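PDB 4HZD: CysE, serine acetyltransferase from Brucella abortus, which probably transfers the acetyl group of acetyl-coenzyme A to the hydroxyl of L-serine, giving the O-acetylserine used in cysteine biosynthesis. Local coordinates for residues 174-179 / 200-205. Residues are numbered along the deposited sequence; the frame is centred on the assembly and turned at random.
Sequences VGETAV and GDRHPK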
ATOM      1  N   VAL A 174     -27.391  13.677  -2.994  1.00 22.11           N
ATOM      2  CA  VAL A 174     -27.818  14.817  -3.784  1.00 23.01           C
ATOM      3  C   VAL A 174     -27.938  14.392  -5.248  1.00 25.02           C
ATOM      4  O   VAL A 174     -26.949  13.958  -5.883  1.00 26.08           O
ATOM      5  CB  VAL A 174     -26.830  15.988  -3.640  1.00 21.78           C
ATOM      6  CG1 VAL A 174     -27.207  17.199  -4.507  1.00 20.42           C
ATOM      7  CG2 VAL A 174     -26.685  16.347  -2.167  1.00 21.15           C
ATOM      8  N   GLY A 175     -29.144  14.558  -5.774  1.00 23.05           N
ATOM      9  CA  GLY A 175     -29.456  14.178  -7.131  1.00 24.28           C
ATOM     10  C   GLY A 175     -28.906  15.087  -8.214  1.00 23.23           C
ATOM     11  O   GLY A 175     -28.499  16.225  -7.982  1.00 22.64           O
ATOM     12  N   GLU A 176     -28.913  14.543  -9.415  1.00 23.45           N
ATOM     13  CA  GLU A 176     -28.381  15.160 -10.609  1.00 25.17           C
ATOM     14  C   GLU A 176     -28.848  16.585 -10.901  1.00 25.76           C
ATOM     15  O   GLU A 176     -28.043  17.408 -11.357  1.00 24.49           O
ATOM     16  CB  GLU A 176     -28.711  14.231 -11.792  1.00 28.59           C
ATOM     17  CG  GLU A 176     -28.373  14.806 -13.144  1.00 33.31           C
ATOM     18  CD  GLU A 176     -28.865  13.921 -14.272  1.00 33.80           C
ATOM     19  OE1 GLU A 176     -29.766  13.095 -14.024  1.00 33.80           O
ATOM     20  OE2 GLU A 176     -28.329  14.058 -15.387  1.00 36.31           O
ATOM     21  N   THR A 177     -30.133  16.885 -10.647  1.00 24.03           N
ATOM     22  CA  THR A 177     -30.667  18.204 -10.964  1.00 24.44           C
ATOM     23  C   THR A 177     -30.899  19.087  -9.739  1.00 26.42           C
ATOM     24  O   THR A 177     -31.614  20.111  -9.815  1.00 27.70           O
ATOM     25  CB  THR A 177     -31.970  18.113 -11.776  1.00 24.90           C
ATOM     26  OG1 THR A 177     -33.013  17.591 -10.936  1.00 26.04           O
ATOM     27  CG2 THR A 177     -31.748  17.211 -13.019  1.00 23.59           C
ATOM     28  N   ALA A 178     -30.335  18.682  -8.603  1.00 24.40           N
ATOM     29  CA  ALA A 178     -30.355  19.558  -7.396  1.00 24.47           C
ATOM     30  C   ALA A 178     -29.505  20.805  -7.560  1.00 25.63           C
ATOM     31  O   ALA A 178     -28.432  20.788  -8.229  1.00 24.71           O
ATOM     32  CB  ALA A 178     -29.905  18.805  -6.155  1.00 23.68           C
ATOM     33  N   VAL A 179     -29.992  21.875  -6.928  1.00 23.68           N
ATOM     34  CA  VAL A 179     -29.286  23.145  -6.828  1.00 25.21           C
ATOM     35  C   VAL A 179     -29.274  23.572  -5.354  1.00 24.55           C
ATOM     36  O   VAL A 179     -30.313  23.618  -4.699  1.00 25.24           O
ATOM     37  CB  VAL A 179     -29.892  24.268  -7.685  1.00 24.30           C
ATOM     38  CG1 VAL A 179     -29.050  25.521  -7.537  1.00 25.02           C
ATOM     39  CG2 VAL A 179     -29.968  23.862  -9.156  1.00 26.56           C
ATOM     40  N   GLY A 200     -37.111  14.907 -15.964  1.00 51.53           N
ATOM     41  CA  GLY A 200     -36.073  15.872 -16.294  1.00 43.00           C
ATOM     42  C   GLY A 200     -35.628  16.522 -15.016  1.00 38.34           C
ATOM     43  O   GLY A 200     -34.956  15.894 -14.197  1.00 35.87           O
ATOM     44  N   ASP A 201     -36.048  17.766 -14.833  1.00 35.29           N
ATOM     45  CA  ASP A 201     -35.734  18.506 -13.634  1.00 35.17           C
ATOM     46  C   ASP A 201     -36.579  17.932 -12.492  1.00 33.49           C
ATOM     47  O   ASP A 201     -37.810  17.960 -12.544  1.00 30.63           O
ATOM     48  CB  ASP A 201     -35.983  19.993 -13.871  1.00 36.32           C
ATOM     49  CG  ASP A 201     -35.353  20.873 -12.795  1.00 39.66           C
ATOM     50  OD1 ASP A 201     -34.818  20.338 -11.788  1.00 38.62           O
ATOM     51  OD2 ASP A 201     -35.400  22.112 -12.961  1.00 36.96           O
ATOM     52  N   ARG A 202     -35.925  17.382 -11.464  1.00 31.44           N
ATOM     53  CA  ARG A 202     -36.617  16.504 -10.527  1.00 28.69           C
ATOM     54  C   ARG A 202     -36.073  16.483  -9.095  1.00 27.86           C
ATOM     55  O   ARG A 202     -36.474  15.620  -8.312  1.00 28.17           O
ATOM     56  CB  ARG A 202     -36.642  15.060 -11.086  1.00 30.88           C
ATOM     57  CG  ARG A 202     -35.275  14.360 -11.195  1.00 28.40           C
ATOM     58  CD  ARG A 202     -35.330  13.070 -12.050  1.00 31.78           C
ATOM     59  NE  ARG A 202     -34.057  12.314 -12.077  1.00 34.16           N
ATOM     60  CZ  ARG A 202     -32.973  12.621 -12.807  1.00 35.44           C
ATOM     61  NH1 ARG A 202     -32.936  13.689 -13.607  1.00 34.09           N
ATOM     62  NH2 ARG A 202     -31.890  11.847 -12.733  1.00 38.83           N
ATOM     63  N   HIS A 203     -35.145  17.378  -8.756  1.00 25.66           N
ATOM     64  CA  HIS A 203     -34.539  17.349  -7.409  1.00 24.56           C
ATOM     65  C   HIS A 203     -34.649  18.750  -6.907  1.00 24.52           C
ATOM     66  O   HIS A 203     -34.951  19.663  -7.707  1.00 23.29           O
ATOM     67  CB  HIS A 203     -33.069  16.859  -7.459  1.00 24.57           C
ATOM     68  CG  HIS A 203     -32.901  15.475  -8.087  1.00 25.87           C
ATOM     69  ND1 HIS A 203     -32.248  15.276  -9.247  1.00 23.58           N
ATOM     70  CD2 HIS A 203     -33.326  14.213  -7.663  1.00 26.38           C
ATOM     71  CE1 HIS A 203     -32.271  13.960  -9.569  1.00 24.32           C
ATOM     72  NE2 HIS A 203     -32.936  13.313  -8.619  1.00 26.91           N
ATOM     73  N   PRO A 204     -34.407  18.955  -5.605  1.00 23.53           N
ATOM     74  CA  PRO A 204     -34.664  20.231  -4.951  1.00 23.94           C
ATOM     75  C   PRO A 204     -33.761  21.412  -5.274  1.00 25.52           C
ATOM     76  O   PRO A 204     -32.570  21.286  -5.666  1.00 23.66           O
ATOM     77  CB  PRO A 204     -34.543  19.898  -3.453  1.00 21.06           C
ATOM     78  CG  PRO A 204     -34.879  18.460  -3.371  1.00 22.05           C
ATOM     79  CD  PRO A 204     -34.198  17.888  -4.597  1.00 23.02           C
ATOM     80  N   LYS A 205     -34.375  22.567  -5.105  1.00 23.39           N
ATOM     81  CA  LYS A 205     -33.715  23.843  -5.248  1.00 24.72           C
ATOM     82  C   LYS A 205     -33.652  24.469  -3.858  1.00 25.46           C
ATOM     83  O   LYS A 205     -34.677  24.867  -3.285  1.00 26.75           O
ATOM     84  CB  LYS A 205     -34.484  24.720  -6.246  1.00 24.93           C
ATOM     85  CG  LYS A 205     -34.836  24.014  -7.560  1.00 26.68           C
ATOM     86  CD  LYS A 205     -33.596  23.707  -8.410  1.00 26.32           C
ATOM     87  CE  LYS A 205     -33.889  22.868  -9.672  1.00 24.13           C
ATOM     88  NZ  LYS A 205     -34.418  21.489  -9.441  1.00 25.61           N
TER
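The imidazole of His203 lies flat against the backbone of Gly175, whose CA sits 3.6 Å from the ring centroid and only 6° off its normal, a CH-pi contact. Arg202 CG lies over the rim of the opposite face. Thr177 N donates to His203 ND1 at 3.0 Å, nearly straight, which helps set the rotation of the ring. Thr177 holds OG1 between its backbone N and carbonyl carbon (chi1 69°), and there the hydroxyl receives a nearly straight bond from Arg202 N, 3.0 Å. The extended Arg202 side chain runs out past the histidine and presents its guanidinium edge to Glu176, a salt bridge in which Arg202 NH2 meets Glu176 OE1 at 2.8 Å, while the carboxylate plane stands 88° to the guanidinium. Arg202 NH1 also bonds Gly200 O in plane. Lys205 doubles back, CD against Val179 CG2, and brings NZ to Thr177 O (3.1 Å), with Asp201 OD1, His203 O and Asn221 sharing the ammonium. The turn 175-178 leads into strand 179-180 and loop 200-205 into strand 205-206, parallel neighbours on adjacent coils of the left-handed beta-helix, joined at their start by Val179 N to Pro204 O, with His203 near bound coenzyme A and Pro103 of a second subunit packing on Arg202.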